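Local coordinates for protein nucleoside-diphosphate-sugar epimerase (Pseudomonas aeruginosa, PDB 2X4G) that probably acts as an NAD-dependent sugar-nucleotide epimerase or dehydratase of the Rossmann-fold family, its exact substrate and reaction not established, at residues 127-141 / 299-311. Numbering follows the deposited sequence.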
loop_
_atom_site.group_PDB
_atom_site.type_symbol
_atom_site.label_atom_id
_atom_site.label_comp_id
_atom_site.label_asym_id
_atom_site.label_seq_id
_atom_site.Cartn_x
_atom_site.Cartn_y
_atom_site.Cartn_z
ATOM N N ALA A 127 -18.234 0.875 14.401
ATOM C CA ALA A 127 -17.818 0.478 15.730
ATOM C C ALA A 127 -16.357 0.829 15.941
ATOM O O ALA A 127 -15.848 0.728 17.064
ATOM C CB ALA A 127 -18.034 -1.012 15.921
ATOM N N TYR A 128 -15.681 1.211 14.853
ATOM C CA TYR A 128 -14.282 1.642 14.912
ATOM C C TYR A 128 -14.147 3.083 15.420
ATOM O O TYR A 128 -13.036 3.516 15.783
ATOM C CB TYR A 128 -13.600 1.446 13.559
ATOM C CG TYR A 128 -13.385 -0.012 13.211
ATOM C CD1 TYR A 128 -12.196 -0.661 13.531
ATOM C CD2 TYR A 128 -14.373 -0.752 12.571
ATOM C CE1 TYR A 128 -12.007 -2.012 13.214
ATOM C CE2 TYR A 128 -14.187 -2.097 12.254
ATOM C CZ TYR A 128 -13.012 -2.716 12.579
ATOM O OH TYR A 128 -12.840 -4.046 12.266
ATOM N N ALA A 129 -15.269 3.808 15.487
ATOM C CA ALA A 129 -15.311 5.090 16.198
ATOM C C ALA A 129 -15.159 4.902 17.720
ATOM O O ALA A 129 -14.969 5.868 18.441
ATOM C CB ALA A 129 -16.603 5.859 15.880
ATOM N N MET A 130 -15.243 3.668 18.201
ATOM C CA MET A 130 -15.150 3.392 19.621
ATOM C C MET A 130 -13.796 2.782 19.914
ATOM O O MET A 130 -13.244 2.080 19.066
ATOM C CB MET A 130 -16.239 2.418 20.055
ATOM C CG MET A 130 -17.637 2.727 19.537
ATOM S SD MET A 130 -18.832 1.516 20.183
ATOM C CE MET A 130 -18.225 -0.035 19.503
ATOM N N PRO A 131 -13.242 3.069 21.107
ATOM C CA PRO A 131 -12.049 2.371 21.547
ATOM C C PRO A 131 -12.404 0.976 22.037
ATOM O O PRO A 131 -13.584 0.648 22.186
ATOM C CB PRO A 131 -11.541 3.239 22.699
ATOM C CG PRO A 131 -12.753 3.865 23.251
ATOM C CD PRO A 131 -13.654 4.103 22.075
ATOM N N ARG A 132 -11.378 0.170 22.290
ATOM C CA ARG A 132 -11.553 -1.218 22.700
ATOM C C ARG A 132 -11.984 -1.264 24.168
ATOM O O ARG A 132 -11.502 -0.495 24.978
ATOM C CB ARG A 132 -10.242 -1.977 22.468
ATOM C CG ARG A 132 -10.309 -3.488 22.709
ATOM C CD ARG A 132 -8.981 -4.174 22.360
ATOM N NE ARG A 132 -8.735 -4.155 20.920
ATOM C CZ ARG A 132 -9.329 -4.957 20.035
ATOM N NH1 ARG A 132 -10.221 -5.871 20.428
ATOM N NH2 ARG A 132 -9.037 -4.842 18.742
ATOM N N HIS A 133 -12.907 -2.134 24.529
ATOM C CA HIS A 133 -13.329 -2.160 25.921
ATOM C C HIS A 133 -12.083 -2.338 26.798
ATOM O O HIS A 133 -11.341 -3.310 26.606
ATOM C CB HIS A 133 -14.312 -3.299 26.177
ATOM C CG HIS A 133 -15.042 -3.186 27.478
ATOM N ND1 HIS A 133 -14.480 -3.546 28.683
ATOM C CD2 HIS A 133 -16.295 -2.759 27.761
ATOM C CE1 HIS A 133 -15.355 -3.343 29.652
ATOM N NE2 HIS A 133 -16.469 -2.874 29.118
ATOM N N PRO A 134 -11.860 -1.427 27.772
ATOM C CA PRO A 134 -10.634 -1.424 28.568
ATOM C C PRO A 134 -10.428 -2.649 29.476
ATOM O O PRO A 134 -9.333 -2.820 30.023
ATOM C CB PRO A 134 -10.769 -0.150 29.413
ATOM C CG PRO A 134 -12.224 0.045 29.560
ATOM C CD PRO A 134 -12.850 -0.468 28.301
ATOM N N GLN A 135 -11.458 -3.472 29.654
ATOM C CA GLN A 135 -11.297 -4.775 30.291
ATOM C C GLN A 135 -11.491 -5.946 29.315
ATOM O O GLN A 135 -11.587 -7.094 29.734
ATOM C CB GLN A 135 -12.247 -4.873 31.479
ATOM C CG GLN A 135 -11.836 -3.940 32.643
ATOM C CD GLN A 135 -12.982 -3.045 33.124
ATOM O OE1 GLN A 135 -14.123 -3.505 33.319
ATOM N NE2 GLN A 135 -12.684 -1.758 33.311
ATOM N N GLY A 136 -11.526 -5.662 28.014
ATOM C CA GLY A 136 -11.651 -6.704 27.005
ATOM C C GLY A 136 -13.038 -7.310 26.845
ATOM O O GLY A 136 -13.211 -8.235 26.063
ATOM N N LEU A 137 -14.033 -6.793 27.566
ATOM C CA LEU A 137 -15.418 -7.247 27.407
ATOM C C LEU A 137 -16.040 -6.724 26.097
ATOM O O LEU A 137 -15.462 -5.874 25.425
ATOM C CB LEU A 137 -16.254 -6.819 28.620
ATOM C CG LEU A 137 -15.799 -7.336 30.001
ATOM C CD1 LEU A 137 -16.832 -6.996 31.075
ATOM C CD2 LEU A 137 -15.518 -8.838 30.000
ATOM N N PRO A 138 -17.213 -7.250 25.717
ATOM C CA PRO A 138 -17.813 -6.756 24.496
ATOM C C PRO A 138 -18.121 -5.277 24.584
ATOM O O PRO A 138 -18.592 -4.791 25.610
ATOM C CB PRO A 138 -19.110 -7.562 24.387
ATOM C CG PRO A 138 -18.860 -8.784 25.147
ATOM C CD PRO A 138 -18.026 -8.324 26.308
ATOM N N GLY A 139 -17.855 -4.580 23.493
ATOM C CA GLY A 139 -18.013 -3.143 23.436
ATOM C C GLY A 139 -19.448 -2.650 23.459
ATOM O O GLY A 139 -20.377 -3.351 23.056
ATOM N N HIS A 140 -19.609 -1.416 23.922
ATOM C CA HIS A 140 -20.915 -0.832 24.139
ATOM C C HIS A 140 -20.861 0.668 23.836
ATOM O O HIS A 140 -19.788 1.245 23.649
ATOM C CB HIS A 140 -21.397 -1.120 25.584
ATOM C CG HIS A 140 -20.488 -0.586 26.652
ATOM N ND1 HIS A 140 -20.579 0.704 27.132
ATOM C CD2 HIS A 140 -19.467 -1.165 27.325
ATOM C CE1 HIS A 140 -19.644 0.901 28.043
ATOM N NE2 HIS A 140 -18.956 -0.218 28.181
ATOM N N GLU A 141 -22.029 1.290 23.808
ATOM C CA GLU A 141 -22.174 2.661 23.344
ATOM C C GLU A 141 -21.461 3.725 24.201
ATOM O O GLU A 141 -21.220 4.844 23.738
ATOM C CB GLU A 141 -23.656 2.992 23.254
ATOM C CG GLU A 141 -24.385 2.285 22.123
ATOM C CD GLU A 141 -24.883 0.881 22.443
ATOM O OE1 GLU A 141 -25.526 0.281 21.556
ATOM O OE2 GLU A 141 -24.631 0.374 23.553
ATOM N N VAL A 299 -5.695 -3.199 11.546
ATOM C CA VAL A 299 -7.143 -3.172 11.822
ATOM C C VAL A 299 -7.858 -4.258 10.959
ATOM O O VAL A 299 -9.099 -4.383 10.979
ATOM C CB VAL A 299 -7.746 -1.757 11.584
ATOM C CG1 VAL A 299 -6.962 -0.690 12.374
ATOM C CG2 VAL A 299 -7.775 -1.423 10.098
ATOM N N MET A 300 -7.045 -5.034 10.222
ATOM C CA MET A 300 -7.461 -6.260 9.499
ATOM C C MET A 300 -7.910 -7.410 10.462
ATOM O O MET A 300 -8.539 -8.405 10.053
ATOM C CB MET A 300 -6.302 -6.737 8.596
ATOM C CG MET A 300 -5.994 -5.828 7.380
ATOM S SD MET A 300 -5.469 -4.115 7.714
ATOM C CE MET A 300 -7.046 -3.249 7.630
ATOM N N ALA A 301 -7.539 -7.259 11.733
ATOM C CA ALA A 301 -8.095 -8.031 12.839
ATOM C C ALA A 301 -7.976 -7.158 14.100
ATOM O O ALA A 301 -7.394 -7.560 15.116
ATOM C CB ALA A 301 -7.351 -9.356 13.007
ATOM N N GLY A 302 -8.510 -5.941 13.995
ATOM C CA GLY A 302 -8.581 -5.019 15.120
ATOM C C GLY A 302 -10.010 -4.739 15.559
ATOM O O GLY A 302 -10.274 -3.706 16.161
ATOM N N GLY A 303 -10.935 -5.655 15.278
ATOM C CA GLY A 303 -12.334 -5.467 15.654
ATOM C C GLY A 303 -12.571 -6.006 17.045
ATOM O O GLY A 303 -11.690 -6.672 17.594
ATOM N N GLN A 304 -13.747 -5.724 17.618
ATOM C CA GLN A 304 -14.153 -6.337 18.902
ATOM C C GLN A 304 -15.574 -6.889 18.890
ATOM O O GLN A 304 -16.326 -6.669 17.942
ATOM C CB GLN A 304 -14.011 -5.339 20.051
ATOM C CG GLN A 304 -14.855 -4.080 19.926
ATOM C CD GLN A 304 -14.614 -3.121 21.073
ATOM O OE1 GLN A 304 -14.289 -3.539 22.185
ATOM N NE2 GLN A 304 -14.763 -1.832 20.811
ATOM N N PHE A 305 -15.918 -7.629 19.945
ATOM C CA PHE A 305 -17.285 -8.090 20.173
ATOM C C PHE A 305 -18.100 -6.889 20.593
ATOM O O PHE A 305 -17.569 -5.959 21.198
ATOM C CB PHE A 305 -17.370 -9.156 21.277
ATOM C CG PHE A 305 -16.807 -10.520 20.904
ATOM C CD1 PHE A 305 -16.536 -10.883 19.593
ATOM C CD2 PHE A 305 -16.586 -11.454 21.891
ATOM C CE1 PHE A 305 -16.036 -12.154 19.294
ATOM C CE2 PHE A 305 -16.092 -12.715 21.590
ATOM C CZ PHE A 305 -15.822 -13.060 20.283
ATOM N N LEU A 306 -19.391 -6.925 20.274
ATOM C CA LEU A 306 -20.306 -5.827 20.546
ATOM C C LEU A 306 -21.461 -6.302 21.443
ATOM O O LEU A 306 -21.900 -7.437 21.331
ATOM C CB LEU A 306 -20.831 -5.251 19.228
ATOM C CG LEU A 306 -19.769 -4.825 18.193
ATOM C CD1 LEU A 306 -20.370 -3.979 17.065
ATOM C CD2 LEU A 306 -18.590 -4.077 18.829
ATOM N N ASP A 307 -21.913 -5.426 22.342
ATOM C CA ASP A 307 -23.004 -5.681 23.274
ATOM C C ASP A 307 -24.247 -5.076 22.664
ATOM O O ASP A 307 -24.287 -3.875 22.421
ATOM C CB ASP A 307 -22.701 -4.992 24.629
ATOM C CG ASP A 307 -23.706 -5.355 25.757
ATOM O OD1 ASP A 307 -23.462 -4.967 26.929
ATOM O OD2 ASP A 307 -24.722 -6.039 25.489
ATOM N N GLY A 308 -25.263 -5.906 22.438
ATOM C CA GLY A 308 -26.523 -5.470 21.831
ATOM C C GLY A 308 -27.663 -5.061 22.752
ATOM O O GLY A 308 -28.773 -4.845 22.282
ATOM N N ARG A 309 -27.403 -4.912 24.043
ATOM C CA ARG A 309 -28.473 -4.672 25.023
ATOM C C ARG A 309 -29.235 -3.353 24.854
ATOM O O ARG A 309 -30.456 -3.308 25.043
ATOM C CB ARG A 309 -27.909 -4.714 26.445
ATOM C CG ARG A 309 -27.583 -6.115 26.978
ATOM C CD ARG A 309 -26.558 -6.003 28.124
ATOM N NE ARG A 309 -26.634 -7.094 29.100
ATOM C CZ ARG A 309 -25.888 -7.157 30.205
ATOM N NH1 ARG A 309 -24.992 -6.198 30.463
ATOM N NH2 ARG A 309 -26.024 -8.184 31.050
ATOM N N LYS A 310 -28.516 -2.276 24.542
ATOM C CA LYS A 310 -29.139 -0.957 24.444
ATOM C C LYS A 310 -30.215 -1.021 23.380
ATOM O O LYS A 310 -31.355 -0.679 23.661
ATOM C CB LYS A 310 -28.116 0.123 24.108
ATOM C CG LYS A 310 -28.644 1.548 24.166
ATOM C CD LYS A 310 -27.506 2.538 23.955
ATOM C CE LYS A 310 -27.943 3.999 24.089
ATOM N NZ LYS A 310 -26.824 4.984 23.844
ATOM N N ALA A 311 -29.866 -1.488 22.179
ATOM C CA ALA A 311 -30.846 -1.617 21.080
ATOM C C ALA A 311 -32.060 -2.475 21.467
ATOM O O ALA A 311 -33.201 -2.144 21.145
ATOM C CB ALA A 311 -30.189 -2.199 19.836
HETATM O O HOH W 1 -25.618 -2.311 24.236
HETATM O O HOH W 2 -27.157 -2.140 21.319
#
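Near Gly-302 and Gly-303 the chain passes the phenol of Tyr-128, whose OH lies 3.7 Å from Gly-303 CA while its bond goes to Arg-214. Arg-132 reaches the same backbone: CG is anti to the backbone N (chi1 -174°) and the chain bends at chi3, which brings the guanidinium to Gly-303 O. NH1 donates to this oxygen at 3.3 Å, from above the carbonyl plane, and NH2 adds a weak bond. Gln-304 comes next, sending its side chain, extended beyond CG, alongside the backbone from Pro-131 to His-133. Its primary amide works in both directions: NE2 donates to Pro-131 O at 3.1 Å, and OE1 receives His-133 N with a fairly straight N-H...O angle of 163°. This twofold grip fixes the rotation of the amide.

At Phe-305 the backbones pair. Gly-139 N donates to Phe-305 O at 2.7 Å and Gly-139 O takes Asp-307 N, an isolated beta bridge between Gly-139 and Leu-306. Of the Phe-305 side chain, CB packs on Pro-138 CB, the ring leading away, whereas the methyls of Leu-306 divide between Ala-127 CB (CD1) and Met-130 CE (CD2); Leu-306 also touches Leu-240 and Thr-242 of strand 238-247.

Beyond the Asx turn at Asp-307, Glu-141 folds at chi2 (85°) and lays its carboxylate against the Lys-310 chain, CD to CD 3.5 Å. Their charged ends part company: Lys-310 NZ pairs with Glu-237, and Glu-141 OE1 accepts from Leu-240 N. Waters link OE2 to Lys-310 N and OE1 to Ala-311 N. Main-chain, Gln-304 amide and Arg-132 guanidinium bonds thus tie the loop after strand 121-124 of the Rossmann-type sheet to the chain entering helix 309-315, whose N-terminus probably stabilises the Glu-141 carboxylate.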